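PDB 4ZTK: cell division protein FtsI/penicillin binding protein 2 from Legionella pneumophila subsp. pneumophila ATCC 43290, which probably cross-links peptidoglycan as the D,D-transpeptidase of the cell division machinery, through a penicillin-binding domain of the beta-lactamase clan. Local coordinates for residues V45-F59 against I189-N201. Sequence-based numbering, arbitrary orientation.
Sequences VIAIADPQTGNIIAF and IESLIKSYAILAN
Helix 189-200 packs on the hairpin formed by strands 45-49 and 56-59, its axis crossing the first strand at -40° with a closest approach of 8.9 Å, and the register sets Ile-189 nearest Ala-47, Ile-193 nearest Ala-49 and Ala-197 nearest Pro-51. Ile-193 carries the middle: its CG1 extends anti to the backbone N (chi1 -164°) and delivers CD1 between Ala-47 and Ala-49, 3.7 Å from Ala-49 CB, while the CG2 branch meets Ile-56 CD1 at 3.6 Å, so the two branches span both strands. One turn earlier, Ile-189 divides its contacts likewise: its CD1 meets Val-45 CG1, the two side chains passing in opposite directions, and CG2 lies 3.6 Å from Ala-47 CB and 3.7 Å from CE2 of Phe-59, whose ring takes Val-45 CG2 over one face. In the transpeptidase fold shared with beta-lactamases, this places an alpha-helix against the edge hairpin of the five-stranded antiparallel sheet; helix 22-38 covers the other face through Ile-46 and Ile-48. A classic beta bulge, with Ile-57 and Ala-58 both opposite Ile-48, adds a residue to the second strand while the pairing continues. At the hairpin's turn the contact becomes polar. Lys-194, extended until a bend at chi4 (-72°), donates from NZ to Gly-54 O at 2.9 Å, approaching well above the carbonyl plane, and a water accepting from the same NZ donates to Thr-53 O. Within the turn, Thr-53 OG1 donates to Asp-50 OD2 (2.7 Å) and accepts from Asn-55 N in an ST turn. Farther along, Pro-51 CB meets Ala-200 CB at 4.1 Å.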
loop_
_atom_site.group_PDB
_atom_site.type_symbol
_atom_site.label_atom_id
_atom_site.label_comp_id
_atom_site.label_asym_id
_atom_site.label_seq_id
_atom_site.Cartn_x
_atom_site.Cartn_y
_atom_site.Cartn_z
ATOM N N VAL A 45 11.119 -6.055 -0.770
ATOM C CA VAL A 45 10.175 -7.158 -0.811
ATOM C C VAL A 45 9.062 -6.852 -1.804
ATOM O O VAL A 45 8.647 -5.703 -1.945
ATOM C CB VAL A 45 9.574 -7.433 0.591
ATOM C CG1 VAL A 45 8.991 -6.154 1.190
ATOM C CG2 VAL A 45 8.512 -8.539 0.535
ATOM N N ILE A 46 8.609 -7.881 -2.517
ATOM C CA ILE A 46 7.416 -7.783 -3.342
ATOM C C ILE A 46 6.454 -8.908 -2.986
ATOM O O ILE A 46 6.856 -10.067 -2.850
ATOM C CB ILE A 46 7.739 -7.887 -4.841
ATOM C CG1 ILE A 46 8.696 -6.774 -5.265
ATOM C CG2 ILE A 46 6.462 -7.816 -5.662
ATOM C CD1 ILE A 46 9.174 -6.917 -6.691
ATOM N N ALA A 47 5.181 -8.569 -2.840
ATOM C CA ALA A 47 4.161 -9.575 -2.600
ATOM C C ALA A 47 3.016 -9.410 -3.587
ATOM O O ALA A 47 2.679 -8.290 -3.979
ATOM C CB ALA A 47 3.656 -9.500 -1.162
ATOM N N ILE A 48 2.448 -10.535 -4.007
ATOM C CA ILE A 48 1.274 -10.545 -4.869
ATOM C C ILE A 48 0.172 -11.314 -4.159
ATOM O O ILE A 48 0.439 -12.315 -3.510
ATOM C CB ILE A 48 1.544 -11.248 -6.211
ATOM C CG1 ILE A 48 2.909 -10.850 -6.784
ATOM C CG2 ILE A 48 0.414 -10.970 -7.200
ATOM C CD1 ILE A 48 3.009 -9.436 -7.201
ATOM N N ALA A 49 -1.061 -10.836 -4.270
ATOM C CA ALA A 49 -2.192 -11.517 -3.662
ATOM C C ALA A 49 -3.338 -11.628 -4.657
ATOM O O ALA A 49 -3.458 -10.822 -5.581
ATOM C CB ALA A 49 -2.659 -10.784 -2.398
ATOM N N ASP A 50 -4.179 -12.633 -4.453
ATOM C CA ASP A 50 -5.342 -12.860 -5.301
ATOM C C ASP A 50 -6.530 -12.031 -4.803
ATOM O O ASP A 50 -6.942 -12.162 -3.652
ATOM C CB ASP A 50 -5.680 -14.358 -5.327
ATOM C CG ASP A 50 -7.078 -14.632 -5.829
ATOM O OD1 ASP A 50 -7.298 -14.571 -7.056
ATOM O OD2 ASP A 50 -7.959 -14.914 -4.991
ATOM N N PRO A 51 -7.075 -11.164 -5.671
ATOM C CA PRO A 51 -8.171 -10.252 -5.313
ATOM C C PRO A 51 -9.428 -10.932 -4.753
ATOM O O PRO A 51 -10.146 -10.298 -3.988
ATOM C CB PRO A 51 -8.502 -9.566 -6.641
ATOM C CG PRO A 51 -7.250 -9.657 -7.436
ATOM C CD PRO A 51 -6.629 -10.968 -7.061
ATOM N N GLN A 52 -9.690 -12.183 -5.119
ATOM C CA GLN A 52 -10.914 -12.859 -4.681
ATOM C C GLN A 52 -10.814 -13.436 -3.275
ATOM O O GLN A 52 -11.806 -13.486 -2.549
ATOM C CB GLN A 52 -11.303 -13.979 -5.650
ATOM C CG GLN A 52 -12.348 -13.593 -6.678
ATOM C CD GLN A 52 -11.744 -12.959 -7.913
ATOM O OE1 GLN A 52 -10.522 -12.862 -8.039
ATOM N NE2 GLN A 52 -12.598 -12.528 -8.834
ATOM N N THR A 53 -9.620 -13.879 -2.902
ATOM C CA THR A 53 -9.433 -14.612 -1.655
ATOM C C THR A 53 -8.517 -13.879 -0.685
ATOM O O THR A 53 -8.572 -14.105 0.523
ATOM C CB THR A 53 -8.813 -15.990 -1.924
ATOM O OG1 THR A 53 -7.491 -15.819 -2.448
ATOM C CG2 THR A 53 -9.654 -16.774 -2.921
ATOM N N GLY A 54 -7.659 -13.018 -1.220
ATOM C CA GLY A 54 -6.672 -12.335 -0.403
ATOM C C GLY A 54 -5.438 -13.181 -0.128
ATOM O O GLY A 54 -4.501 -12.720 0.527
ATOM N N ASN A 55 -5.434 -14.416 -0.625
ATOM C CA ASN A 55 -4.284 -15.304 -0.460
ATOM C C ASN A 55 -3.038 -14.740 -1.127
ATOM O O ASN A 55 -3.110 -14.216 -2.235
ATOM C CB ASN A 55 -4.579 -16.681 -1.055
ATOM C CG ASN A 55 -5.677 -17.408 -0.321
ATOM O OD1 ASN A 55 -5.837 -17.251 0.889
ATOM N ND2 ASN A 55 -6.442 -18.210 -1.048
ATOM N N ILE A 56 -1.901 -14.849 -0.447
ATOM C CA ILE A 56 -0.617 -14.511 -1.044
ATOM C C ILE A 56 -0.279 -15.571 -2.079
ATOM O O ILE A 56 -0.281 -16.764 -1.768
ATOM C CB ILE A 56 0.503 -14.508 0.005
ATOM C CG1 ILE A 56 0.141 -13.576 1.163
ATOM C CG2 ILE A 56 1.828 -14.106 -0.627
ATOM C CD1 ILE A 56 -0.046 -12.159 0.743
ATOM N N ILE A 57 0.002 -15.146 -3.308
ATOM C CA ILE A 57 0.350 -16.093 -4.363
ATOM C C ILE A 57 1.796 -15.940 -4.817
ATOM O O ILE A 57 2.290 -16.729 -5.618
ATOM C CB ILE A 57 -0.588 -15.981 -5.578
ATOM C CG1 ILE A 57 -0.469 -14.601 -6.223
ATOM C CG2 ILE A 57 -2.024 -16.272 -5.168
ATOM C CD1 ILE A 57 -1.370 -14.420 -7.418
ATOM N N ALA A 58 2.467 -14.914 -4.306
ATOM C CA ALA A 58 3.902 -14.765 -4.506
ATOM C C ALA A 58 4.482 -13.823 -3.461
ATOM O O ALA A 58 3.833 -12.859 -3.042
ATOM C CB ALA A 58 4.207 -14.266 -5.909
ATOM N N PHE A 59 5.710 -14.111 -3.048
ATOM C CA PHE A 59 6.385 -13.343 -2.014
ATOM C C PHE A 59 7.883 -13.538 -2.196
ATOM O O PHE A 59 8.373 -14.660 -2.132
ATOM C CB PHE A 59 5.956 -13.850 -0.634
ATOM C CG PHE A 59 6.437 -13.000 0.512
ATOM C CD1 PHE A 59 7.756 -13.058 0.939
ATOM C CD2 PHE A 59 5.562 -12.163 1.179
ATOM C CE1 PHE A 59 8.193 -12.280 1.993
ATOM C CE2 PHE A 59 5.994 -11.382 2.238
ATOM C CZ PHE A 59 7.312 -11.441 2.645
ATOM N N ILE A 189 3.668 -6.997 5.650
ATOM C CA ILE A 189 3.445 -7.090 4.212
ATOM C C ILE A 189 2.129 -7.823 3.962
ATOM O O ILE A 189 1.297 -7.376 3.177
ATOM C CB ILE A 189 4.595 -7.839 3.505
ATOM C CG1 ILE A 189 5.895 -7.044 3.617
ATOM C CG2 ILE A 189 4.256 -8.079 2.050
ATOM C CD1 ILE A 189 5.809 -5.666 2.996
ATOM N N GLU A 190 1.942 -8.932 4.671
ATOM C CA GLU A 190 0.733 -9.745 4.547
ATOM C C GLU A 190 -0.557 -9.001 4.911
ATOM O O GLU A 190 -1.552 -9.090 4.193
ATOM C CB GLU A 190 0.852 -11.015 5.394
ATOM C CG GLU A 190 -0.324 -11.975 5.237
ATOM C CD GLU A 190 -0.113 -13.298 5.962
ATOM O OE1 GLU A 190 -0.584 -14.340 5.454
ATOM O OE2 GLU A 190 0.517 -13.298 7.041
ATOM N N SER A 191 -0.555 -8.279 6.025
ATOM C CA SER A 191 -1.783 -7.620 6.460
ATOM C C SER A 191 -2.102 -6.442 5.548
ATOM O O SER A 191 -3.262 -6.198 5.220
ATOM C CB SER A 191 -1.693 -7.174 7.924
ATOM O OG SER A 191 -0.904 -6.003 8.066
ATOM N N LEU A 192 -1.068 -5.727 5.117
ATOM C CA LEU A 192 -1.268 -4.551 4.276
ATOM C C LEU A 192 -1.816 -4.914 2.894
ATOM O O LEU A 192 -2.753 -4.278 2.404
ATOM C CB LEU A 192 0.021 -3.732 4.154
ATOM C CG LEU A 192 -0.112 -2.403 3.398
ATOM C CD1 LEU A 192 -1.201 -1.508 4.015
ATOM C CD2 LEU A 192 1.227 -1.663 3.338
ATOM N N ILE A 193 -1.247 -5.942 2.271
ATOM C CA ILE A 193 -1.709 -6.336 0.946
ATOM C C ILE A 193 -3.117 -6.937 1.018
ATOM O O ILE A 193 -3.907 -6.816 0.077
ATOM C CB ILE A 193 -0.706 -7.283 0.222
ATOM C CG1 ILE A 193 -1.023 -7.359 -1.277
ATOM C CG2 ILE A 193 -0.694 -8.670 0.859
ATOM C CD1 ILE A 193 -0.017 -8.175 -2.090
ATOM N N LYS A 194 -3.442 -7.561 2.146
ATOM C CA LYS A 194 -4.784 -8.108 2.323
ATOM C C LYS A 194 -5.815 -6.985 2.442
ATOM O O LYS A 194 -6.943 -7.114 1.963
ATOM C CB LYS A 194 -4.846 -9.054 3.530
ATOM C CG LYS A 194 -4.253 -10.437 3.253
ATOM C CD LYS A 194 -4.288 -11.325 4.490
ATOM C CE LYS A 194 -3.708 -12.705 4.201
ATOM N NZ LYS A 194 -4.600 -13.540 3.344
ATOM N N SER A 195 -5.419 -5.882 3.069
ATOM C CA SER A 195 -6.284 -4.712 3.147
ATOM C C SER A 195 -6.541 -4.143 1.752
ATOM O O SER A 195 -7.672 -3.794 1.413
ATOM C CB SER A 195 -5.675 -3.649 4.063
ATOM O OG SER A 195 -5.581 -4.147 5.389
ATOM N N TYR A 196 -5.493 -4.057 0.939
ATOM C CA TYR A 196 -5.672 -3.608 -0.437
ATOM C C TYR A 196 -6.487 -4.610 -1.264
ATOM O O TYR A 196 -7.213 -4.225 -2.181
ATOM C CB TYR A 196 -4.328 -3.278 -1.099
ATOM C CG TYR A 196 -3.942 -1.838 -0.867
ATOM C CD1 TYR A 196 -3.256 -1.460 0.275
ATOM C CD2 TYR A 196 -4.306 -0.853 -1.769
ATOM C CE1 TYR A 196 -2.924 -0.134 0.502
ATOM C CE2 TYR A 196 -3.984 0.470 -1.552
ATOM C CZ TYR A 196 -3.296 0.823 -0.412
ATOM O OH TYR A 196 -2.973 2.138 -0.189
ATOM N N ALA A 197 -6.391 -5.887 -0.913
ATOM C CA ALA A 197 -7.168 -6.913 -1.602
ATOM C C ALA A 197 -8.665 -6.664 -1.426
ATOM O O ALA A 197 -9.461 -6.967 -2.312
ATOM C CB ALA A 197 -6.789 -8.302 -1.112
ATOM N N ILE A 198 -9.042 -6.091 -0.289
ATOM C CA ILE A 198 -10.441 -5.767 -0.040
ATOM C C ILE A 198 -10.948 -4.736 -1.053
ATOM O O ILE A 198 -12.034 -4.880 -1.616
ATOM C CB ILE A 198 -10.663 -5.272 1.400
ATOM C CG1 ILE A 198 -10.351 -6.399 2.391
ATOM C CG2 ILE A 198 -12.096 -4.781 1.582
ATOM C CD1 ILE A 198 -10.544 -6.021 3.848
ATOM N N LEU A 199 -10.145 -3.706 -1.295
ATOM C CA LEU A 199 -10.494 -2.687 -2.279
ATOM C C LEU A 199 -10.567 -3.287 -3.677
ATOM O O LEU A 199 -11.442 -2.934 -4.465
ATOM C CB LEU A 199 -9.479 -1.544 -2.257
ATOM C CG LEU A 199 -9.305 -0.797 -0.933
ATOM C CD1 LEU A 199 -8.186 0.233 -1.057
ATOM C CD2 LEU A 199 -10.608 -0.131 -0.503
ATOM N N ALA A 200 -9.646 -4.198 -3.978
ATOM C CA ALA A 200 -9.619 -4.855 -5.274
ATOM C C ALA A 200 -10.808 -5.798 -5.427
ATOM O O ALA A 200 -11.219 -6.111 -6.541
ATOM C CB ALA A 200 -8.306 -5.611 -5.466
ATOM N N ASN A 201 -11.360 -6.239 -4.301
ATOM C CA ASN A 201 -12.461 -7.196 -4.293
ATOM C C ASN A 201 -13.804 -6.470 -4.216
ATOM O O ASN A 201 -14.767 -6.983 -3.643
ATOM C CB ASN A 201 -12.296 -8.161 -3.109
ATOM C CG ASN A 201 -13.228 -9.361 -3.183
ATOM O OD1 ASN A 201 -13.670 -9.752 -4.259
ATOM N ND2 ASN A 201 -13.537 -9.942 -2.027
HETATM O O HOH W 1 -7.083 -13.833 2.827
#